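PDB 2R78: sensor protein, which probably acts as a phosphorelay sensor histidine kinase, passing phosphate from ATP to a protein histidine, this chain being its PAS sensory domain. Local coordinates for residues R48-A53 against W88-D93; F25-E30 against L54-L59. One frame throughout, in Å; residues are numbered along the deposited sequence.

Both contacts lie within a single PAS domain, in which a five-stranded antiparallel sheet is flanked by helices. Their segments alternate along the chain: 25-30, 48-53, 54-59, then 88-93, with 48-53 running straight on into 54-59. The centres of the two contacts are about 12 Å apart. Contact 2 is buried and sets strand 23-27 against the loop that follows helix 48-51; contact 1 is at the surface, where that helix meets the turn between strands 81-88 and 94-103. Between them, W88 N and L59 O form a probable hydrogen bond, and F51 packs on L59. Segment 48-59 is thus tied to edge strand 81-88 and to strand 23-27, next to the other edge.

Contact 1: R48-A53 against W88-D93; sequences RDEFLA and WTRNGD
E50, on the short helix 48-51 of this PAS domain, forms a salt bridge with R90, at the tip of the turn that joins strands 81-88 and 94-103. The backbones stay well apart, with 10.6 Å between E50 CA and R90 CA, so two long, oppositely charged side chains suit the job of bridging them. R90 NH1 donates to E50 OE1 over 2.9 Å, with an angle of 151° at the hydrogen. R90 CG lies between its own backbone N and carbonyl carbon (chi1 65°), and from there the chain runs extended to NE, carrying the guanidinium across to the helix.

OE1 also accepts from the backbone N-H of T47, just before the helix, a bond like one half of a capping box; that second grip holds the carboxylate near the helix start. With a lysine in place of E50, the R90 guanidinium would probably lose its carboxylate mate, meet a like charge, and be set freer to turn. The E50 chain lies near the guanidinium as well, its CB 3.6 Å from R90 NH2. Y46 steadies the arginine from another quarter, through a cation-pi contact and a hydrogen bond from R90 N to its hydroxyl.

Backbone bonds shape the turn that presents R90. T89 to G92 is a type I turn closed by G92 N to T89 O, 3.1 Å. G92 has a positive phi, at which a CB would jam against the preceding carbonyl oxygen. At the salt bridge itself, E50 OE1 lies close to the R90 guanidinium plane, yet R90 NH1 meets E50 OE1 from above the carboxylate plane, 42° out of it.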
ATOM      1  N   ARG B  48     -16.689   2.901   7.269  1.00 35.33           N
ATOM      2  CA  ARG B  48     -16.592   1.686   6.472  1.00 35.20           C
ATOM      3  C   ARG B  48     -17.967   1.170   6.018  1.00 34.42           C
ATOM      4  O   ARG B  48     -18.137   0.787   4.873  1.00 33.00           O
ATOM      5  CB  ARG B  48     -15.825   0.593   7.259  1.00 35.38           C
ATOM      6  CG  ARG B  48     -15.484  -0.655   6.464  1.00 36.00           C
ATOM      7  CD  ARG B  48     -14.595  -1.640   7.273  1.00 37.33           C
ATOM      8  NE  ARG B  48     -14.463  -2.944   6.620  1.00 38.31           N
ATOM      9  CZ  ARG B  48     -15.419  -3.878   6.593  1.00 41.14           C
ATOM     10  NH1 ARG B  48     -16.582  -3.693   7.213  1.00 43.30           N
ATOM     11  NH2 ARG B  48     -15.218  -5.024   5.947  1.00 41.17           N
ATOM     12  N   ASP B  49     -18.956   1.171   6.913  1.00 33.89           N
ATOM     13  CA  ASP B  49     -20.290   0.669   6.566  1.00 34.33           C
ATOM     14  C   ASP B  49     -21.014   1.505   5.523  1.00 33.18           C
ATOM     15  O   ASP B  49     -21.740   0.977   4.694  1.00 32.74           O
ATOM     16  CB  ASP B  49     -21.153   0.575   7.836  1.00 34.98           C
ATOM     17  CG  ASP B  49     -20.585  -0.407   8.824  1.00 37.93           C
ATOM     18  OD1 ASP B  49     -19.861  -1.331   8.373  1.00 39.93           O
ATOM     19  OD2 ASP B  49     -20.838  -0.250  10.045  1.00 42.17           O
ATOM     20  N   GLU B  50     -20.787   2.804   5.572  1.00 32.80           N
ATOM     21  CA  GLU B  50     -21.381   3.742   4.618  1.00 33.03           C
ATOM     22  C   GLU B  50     -20.749   3.599   3.250  1.00 31.85           C
ATOM     23  O   GLU B  50     -21.433   3.581   2.225  1.00 30.66           O
ATOM     24  CB  GLU B  50     -21.183   5.149   5.121  1.00 33.41           C
ATOM     25  CG  GLU B  50     -21.991   5.397   6.352  1.00 34.85           C
ATOM     26  CD  GLU B  50     -21.759   6.751   6.938  1.00 35.82           C
ATOM     27  OE1 GLU B  50     -20.600   7.253   6.930  1.00 39.29           O
ATOM     28  OE2 GLU B  50     -22.757   7.322   7.413  1.00 39.49           O
ATOM     29  N   PHE B  51     -19.428   3.458   3.255  1.00 30.62           N
ATOM     30  CA  PHE B  51     -18.717   3.220   2.018  1.00 29.17           C
ATOM     31  C   PHE B  51     -19.168   1.909   1.370  1.00 28.33           C
ATOM     32  O   PHE B  51     -19.333   1.839   0.154  1.00 27.45           O
ATOM     33  CB  PHE B  51     -17.207   3.231   2.259  1.00 29.66           C
ATOM     34  CG  PHE B  51     -16.431   3.614   1.067  1.00 29.70           C
ATOM     35  CD1 PHE B  51     -15.801   4.841   0.991  1.00 31.18           C
ATOM     36  CD2 PHE B  51     -16.317   2.745   0.012  1.00 32.08           C
ATOM     37  CE1 PHE B  51     -15.083   5.197  -0.138  1.00 31.62           C
ATOM     38  CE2 PHE B  51     -15.580   3.101  -1.115  1.00 32.70           C
ATOM     39  CZ  PHE B  51     -14.972   4.315  -1.177  1.00 31.17           C
ATOM     40  N   LEU B  52     -19.428   0.879   2.182  1.00 27.22           N
ATOM     41  CA  LEU B  52     -19.816  -0.416   1.655  1.00 27.80           C
ATOM     42  C   LEU B  52     -21.264  -0.503   1.133  1.00 27.64           C
ATOM     43  O   LEU B  52     -21.689  -1.549   0.644  1.00 29.21           O
ATOM     44  CB  LEU B  52     -19.535  -1.509   2.712  1.00 27.89           C
ATOM     45  CG  LEU B  52     -18.035  -1.680   3.024  1.00 28.30           C
ATOM     46  CD1 LEU B  52     -17.819  -2.756   4.087  1.00 29.20           C
ATOM     47  CD2 LEU B  52     -17.191  -1.993   1.792  1.00 28.26           C
ATOM     48  N   ALA B  53     -21.994   0.601   1.202  1.00 27.05           N
ATOM     49  CA  ALA B  53     -23.289   0.686   0.526  1.00 26.93           C
ATOM     50  C   ALA B  53     -23.132   1.266  -0.879  1.00 26.71           C
ATOM     51  O   ALA B  53     -24.103   1.314  -1.648  1.00 27.50           O
ATOM     52  CB  ALA B  53     -24.253   1.528   1.341  1.00 27.20           C
ATOM     53  N   TRP B  88     -16.933  13.355  -5.464  1.00 18.62           N
ATOM     54  CA  TRP B  88     -17.846  14.293  -4.826  1.00 19.17           C
ATOM     55  C   TRP B  88     -18.547  13.501  -3.731  1.00 20.53           C
ATOM     56  O   TRP B  88     -19.319  12.577  -4.005  1.00 19.75           O
ATOM     57  CB  TRP B  88     -18.899  14.816  -5.783  1.00 19.80           C
ATOM     58  CG  TRP B  88     -18.439  15.745  -6.832  1.00 19.21           C
ATOM     59  CD1 TRP B  88     -18.443  17.112  -6.782  1.00 20.11           C
ATOM     60  CD2 TRP B  88     -17.934  15.393  -8.115  1.00 19.13           C
ATOM     61  NE1 TRP B  88     -17.995  17.624  -7.976  1.00 20.16           N
ATOM     62  CE2 TRP B  88     -17.673  16.584  -8.805  1.00 19.08           C
ATOM     63  CE3 TRP B  88     -17.701  14.186  -8.762  1.00 17.87           C
ATOM     64  CZ2 TRP B  88     -17.182  16.587 -10.104  1.00 20.11           C
ATOM     65  CZ3 TRP B  88     -17.216  14.194 -10.052  1.00 19.46           C
ATOM     66  CH2 TRP B  88     -16.953  15.372 -10.704  1.00 20.01           C
ATOM     67  N   THR B  89     -18.250  13.873  -2.489  1.00 21.23           N
ATOM     68  CA  THR B  89     -18.836  13.190  -1.355  1.00 21.90           C
ATOM     69  C   THR B  89     -20.224  13.734  -0.959  1.00 23.00           C
ATOM     70  O   THR B  89     -20.680  14.791  -1.417  1.00 21.46           O
ATOM     71  CB  THR B  89     -17.949  13.291  -0.143  1.00 22.58           C
ATOM     72  OG1 THR B  89     -18.016  14.612   0.383  1.00 23.25           O
ATOM     73  CG2 THR B  89     -16.503  12.936  -0.494  1.00 22.49           C
ATOM     74  N   ARG B  90     -20.905  12.973  -0.108  1.00 24.08           N
ATOM     75  CA  ARG B  90     -22.310  13.280   0.183  1.00 26.19           C
ATOM     76  C   ARG B  90     -22.444  14.569   1.018  1.00 25.82           C
ATOM     77  O   ARG B  90     -23.532  15.174   1.088  1.00 24.89           O
ATOM     78  CB  ARG B  90     -22.970  12.101   0.899  1.00 26.59           C
ATOM     79  CG  ARG B  90     -22.369  11.860   2.236  1.00 29.30           C
ATOM     80  CD  ARG B  90     -23.039  10.758   2.989  1.00 30.58           C
ATOM     81  NE  ARG B  90     -22.507  10.793   4.346  1.00 33.11           N
ATOM     82  CZ  ARG B  90     -21.863   9.791   4.935  1.00 36.36           C
ATOM     83  NH1 ARG B  90     -21.391   9.956   6.167  1.00 37.55           N
ATOM     84  NH2 ARG B  90     -21.704   8.632   4.312  1.00 37.95           N
ATOM     85  N   ASN B  91     -21.342  14.989   1.650  1.00 26.10           N
ATOM     86  CA  ASN B  91     -21.350  16.199   2.444  1.00 28.02           C
ATOM     87  C   ASN B  91     -20.884  17.418   1.664  1.00 27.93           C
ATOM     88  O   ASN B  91     -20.676  18.471   2.262  1.00 28.48           O
ATOM     89  CB  ASN B  91     -20.449  16.035   3.668  1.00 29.45           C
ATOM     90  CG  ASN B  91     -19.024  16.384   3.380  1.00 34.48           C
ATOM     91  OD1 ASN B  91     -18.371  17.121   4.145  1.00 41.03           O
ATOM     92  ND2 ASN B  91     -18.517  15.879   2.266  1.00 38.37           N
ATOM     93  N   GLY B  92     -20.655  17.276   0.354  1.00 27.80           N
ATOM     94  CA  GLY B  92     -20.299  18.411  -0.499  1.00 28.16           C
ATOM     95  C   GLY B  92     -18.818  18.563  -0.824  1.00 28.46           C
ATOM     96  O   GLY B  92     -18.434  19.462  -1.555  1.00 29.09           O
ATOM     97  N   ASP B  93     -17.973  17.695  -0.295  1.00 28.11           N
ATOM     98  CA  ASP B  93     -16.543  17.817  -0.567  1.00 28.08           C
ATOM     99  C   ASP B  93     -16.196  17.304  -1.977  1.00 27.55           C
ATOM    100  O   ASP B  93     -16.940  16.522  -2.561  1.00 25.87           O
ATOM    101  CB  ASP B  93     -15.747  17.100   0.535  1.00 28.83           C
ATOM    102  CG  ASP B  93     -15.939  17.766   1.909  1.00 33.07           C
ATOM    103  OD1 ASP B  93     -16.077  19.008   1.932  1.00 36.47           O
ATOM    104  OD2 ASP B  93     -15.954  17.056   2.943  1.00 38.55           O
TER

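Contact 2: F25-E30 against L54-L59; sequences FIMDAE and LDWGVL. With ACT (acetate ion), chain G.
G57 N donates to O of a bound acetate ion, 3.0 Å away and almost straight at 176°, beside the W56 ring on which F25 and M27 pack. A weak second bond runs from G57 N to OXT, and the hydroxyls of Y33 and S60 are also hydrogen-bonded to the ion, which probably came from the crystallisation liquor. G57 is the third residue of a type II turn from D55 to V58, where a CB would collide with the preceding carbonyl oxygen.

W56 carries the contact with the strand. Its CG stands anti to the backbone N (chi1 176°), sending the broad indole across the interior toward segment 25-30. The selenomethionine M27 crosses it at about a right angle in an oblique Met-aromatic contact, its SE 3.5 Å from W56 CE3. A bend at the end of the M27 chain brings CE to 3.5 Å from that same carbon, so a flexible, polarisable side chain fits closely against the ring. Two residues earlier on the strand, F25 CZ meets W56 CZ3 at 3.9 Å.

The acetate methyl approaches from the opposite side of the indole plane, 3.8 Å from W56 CZ3. The indole's polar end is satisfied by S71 on helix 67-76, NE1 bonding to its hydroxyl. Strand and covering loop meet here in the core of a PAS fold, where many relatives bind a ligand; the acetate identifies none.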
ATOM      1  N   PHE B  25      -9.102  -0.128  -1.639  1.00 15.15           N
ATOM      2  CA  PHE B  25     -10.447  -0.646  -1.651  1.00 16.10           C
ATOM      3  C   PHE B  25     -10.476  -1.995  -2.366  1.00 15.85           C
ATOM      4  O   PHE B  25      -9.611  -2.292  -3.205  1.00 15.60           O
ATOM      5  CB  PHE B  25     -11.469   0.365  -2.224  1.00 17.24           C
ATOM      6  CG  PHE B  25     -11.228   0.783  -3.660  1.00 17.06           C
ATOM      7  CD1 PHE B  25     -11.802   0.085  -4.713  1.00 20.44           C
ATOM      8  CD2 PHE B  25     -10.468   1.914  -3.953  1.00 19.73           C
ATOM      9  CE1 PHE B  25     -11.599   0.504  -6.036  1.00 19.76           C
ATOM     10  CE2 PHE B  25     -10.273   2.330  -5.277  1.00 19.60           C
ATOM     11  CZ  PHE B  25     -10.818   1.609  -6.304  1.00 19.98           C
ATOM     12  N   ILE B  26     -11.437  -2.817  -1.977  1.00 15.71           N
ATOM     13  CA  ILE B  26     -11.688  -4.076  -2.668  1.00 15.28           C
ATOM     14  C   ILE B  26     -13.086  -4.020  -3.205  1.00 16.31           C
ATOM     15  O   ILE B  26     -13.966  -3.590  -2.473  1.00 15.42           O
ATOM     16  CB  ILE B  26     -11.615  -5.312  -1.715  1.00 15.69           C
ATOM     17  CG1 ILE B  26     -10.308  -5.321  -0.901  1.00 15.30           C
ATOM     18  CG2 ILE B  26     -11.744  -6.604  -2.486  1.00 16.49           C
ATOM     19  CD1 ILE B  26      -9.020  -5.301  -1.696  1.00 16.73           C
HETATM   20  N   MSE B  27     -13.298  -4.427  -4.461  1.00 16.58           N
HETATM   21  CA  MSE B  27     -14.675  -4.570  -4.961  1.00 18.27           C
HETATM   22  C   MSE B  27     -14.847  -5.880  -5.695  1.00 17.74           C
HETATM   23  O   MSE B  27     -13.872  -6.505  -6.086  1.00 17.51           O
HETATM   24  CB  MSE B  27     -15.099  -3.397  -5.841  1.00 18.17           C
HETATM   25  CG  MSE B  27     -14.218  -3.143  -7.016  1.00 19.81           C
HETATM   26 SE   MSE B  27     -14.768  -1.462  -7.874  1.00 26.09          SE
HETATM   27  CE  MSE B  27     -15.477  -0.476  -6.401  1.00 31.20           C
ATOM     28  N   ASP B  28     -16.087  -6.328  -5.842  1.00 19.52           N
ATOM     29  CA  ASP B  28     -16.332  -7.543  -6.642  1.00 19.99           C
ATOM     30  C   ASP B  28     -16.373  -7.160  -8.122  1.00 21.24           C
ATOM     31  O   ASP B  28     -16.264  -5.983  -8.481  1.00 21.22           O
ATOM     32  CB  ASP B  28     -17.596  -8.320  -6.169  1.00 20.40           C
ATOM     33  CG  ASP B  28     -18.909  -7.560  -6.380  1.00 21.27           C
ATOM     34  OD1 ASP B  28     -18.927  -6.627  -7.213  1.00 21.01           O
ATOM     35  OD2 ASP B  28     -19.932  -7.922  -5.723  1.00 20.94           O
ATOM     36  N   ALA B  29     -16.492  -8.163  -8.985  1.00 22.33           N
ATOM     37  CA  ALA B  29     -16.455  -7.939 -10.412  1.00 23.07           C
ATOM     38  C   ALA B  29     -17.646  -7.121 -10.901  1.00 23.45           C
ATOM     39  O   ALA B  29     -17.603  -6.573 -11.988  1.00 25.39           O
ATOM     40  CB  ALA B  29     -16.354  -9.278 -11.188  1.00 24.09           C
ATOM     41  N   GLU B  30     -18.704  -7.037 -10.114  1.00 22.49           N
ATOM     42  CA  GLU B  30     -19.882  -6.236 -10.472  1.00 23.32           C
ATOM     43  C   GLU B  30     -19.853  -4.797  -9.947  1.00 21.88           C
ATOM     44  O   GLU B  30     -20.822  -4.042 -10.144  1.00 21.86           O
ATOM     45  CB  GLU B  30     -21.129  -6.890  -9.929  1.00 23.23           C
ATOM     46  CG  GLU B  30     -21.404  -8.240 -10.533  1.00 24.54           C
ATOM     47  CD  GLU B  30     -22.717  -8.792 -10.045  1.00 27.99           C
ATOM     48  OE1 GLU B  30     -22.801  -9.262  -8.879  1.00 31.99           O
ATOM     49  OE2 GLU B  30     -23.672  -8.727 -10.837  1.00 34.54           O
ATOM     50  N   LEU B  54     -21.917   1.694  -1.213  1.00 25.43           N
ATOM     51  CA  LEU B  54     -21.647   2.313  -2.517  1.00 24.83           C
ATOM     52  C   LEU B  54     -21.276   1.285  -3.577  1.00 23.16           C
ATOM     53  O   LEU B  54     -20.714   0.193  -3.310  1.00 21.86           O
ATOM     54  CB  LEU B  54     -20.524   3.351  -2.414  1.00 25.39           C
ATOM     55  CG  LEU B  54     -20.705   4.658  -1.626  1.00 26.18           C
ATOM     56  CD1 LEU B  54     -19.391   5.371  -1.397  1.00 29.18           C
ATOM     57  CD2 LEU B  54     -21.670   5.594  -2.356  1.00 28.92           C
ATOM     58  N   ASP B  55     -21.587   1.666  -4.801  1.00 21.09           N
ATOM     59  CA  ASP B  55     -21.140   0.974  -5.967  1.00 20.80           C
ATOM     60  C   ASP B  55     -20.219   1.879  -6.782  1.00 18.61           C
ATOM     61  O   ASP B  55     -20.315   3.126  -6.733  1.00 17.03           O
ATOM     62  CB  ASP B  55     -22.312   0.577  -6.814  1.00 21.37           C
ATOM     63  CG  ASP B  55     -23.212  -0.431  -6.116  1.00 24.65           C
ATOM     64  OD1 ASP B  55     -22.679  -1.316  -5.398  1.00 28.37           O
ATOM     65  OD2 ASP B  55     -24.434  -0.291  -6.276  1.00 26.38           O
ATOM     66  N   TRP B  56     -19.346   1.199  -7.515  1.00 17.14           N
ATOM     67  CA  TRP B  56     -18.371   1.789  -8.395  1.00 16.60           C
ATOM     68  C   TRP B  56     -19.048   2.795  -9.285  1.00 16.11           C
ATOM     69  O   TRP B  56     -20.044   2.470  -9.926  1.00 17.01           O
ATOM     70  CB  TRP B  56     -17.753   0.705  -9.252  1.00 17.82           C
ATOM     71  CG  TRP B  56     -16.778   1.089 -10.293  1.00 16.76           C
ATOM     72  CD1 TRP B  56     -16.918   0.903 -11.620  1.00 17.50           C
ATOM     73  CD2 TRP B  56     -15.421   1.520 -10.088  1.00 16.10           C
ATOM     74  NE1 TRP B  56     -15.772   1.244 -12.268  1.00 18.80           N
ATOM     75  CE2 TRP B  56     -14.826   1.631 -11.354  1.00 16.79           C
ATOM     76  CE3 TRP B  56     -14.658   1.827  -8.957  1.00 17.40           C
ATOM     77  CZ2 TRP B  56     -13.491   2.039 -11.526  1.00 17.86           C
ATOM     78  CZ3 TRP B  56     -13.366   2.283  -9.129  1.00 17.96           C
ATOM     79  CH2 TRP B  56     -12.782   2.355 -10.402  1.00 17.29           C
ATOM     80  N   GLY B  57     -18.519   4.024  -9.259  1.00 15.09           N
ATOM     81  CA  GLY B  57     -18.998   5.083 -10.139  1.00 14.63           C
ATOM     82  C   GLY B  57     -19.834   6.198  -9.480  1.00 14.86           C
ATOM     83  O   GLY B  57     -19.894   7.311  -9.946  1.00 15.42           O
ATOM     84  N   VAL B  58     -20.437   5.887  -8.356  1.00 14.69           N
ATOM     85  CA  VAL B  58     -21.293   6.846  -7.674  1.00 14.65           C
ATOM     86  C   VAL B  58     -20.474   8.042  -7.160  1.00 14.50           C
ATOM     87  O   VAL B  58     -20.804   9.188  -7.427  1.00 14.74           O
ATOM     88  CB  VAL B  58     -22.004   6.135  -6.510  1.00 15.64           C
ATOM     89  CG1 VAL B  58     -22.747   7.152  -5.626  1.00 18.04           C
ATOM     90  CG2 VAL B  58     -22.959   5.042  -7.066  1.00 14.90           C
ATOM     91  N   LEU B  59     -19.352   7.769  -6.487  1.00 13.53           N
ATOM     92  CA  LEU B  59     -18.556   8.857  -5.917  1.00 13.97           C
ATOM     93  C   LEU B  59     -18.007   9.749  -7.009  1.00 12.96           C
ATOM     94  O   LEU B  59     -17.906  10.942  -6.810  1.00 14.83           O
ATOM     95  CB  LEU B  59     -17.365   8.361  -5.093  1.00 13.92           C
ATOM     96  CG  LEU B  59     -17.754   7.860  -3.701  1.00 16.94           C
ATOM     97  CD1 LEU B  59     -16.618   7.047  -3.116  1.00 17.80           C
ATOM     98  CD2 LEU B  59     -18.071   9.025  -2.793  1.00 20.18           C
TER
HETATM   99  C   ACT G   3     -15.848   5.623  -8.019  1.00 16.82           C
HETATM  100  O   ACT G   3     -16.367   4.733  -7.295  1.00 17.60           O
HETATM  101  OXT ACT G   3     -16.657   6.368  -8.651  1.00 15.25           O
HETATM  102  CH3 ACT G   3     -14.338   5.772  -8.125  1.00 19.63           C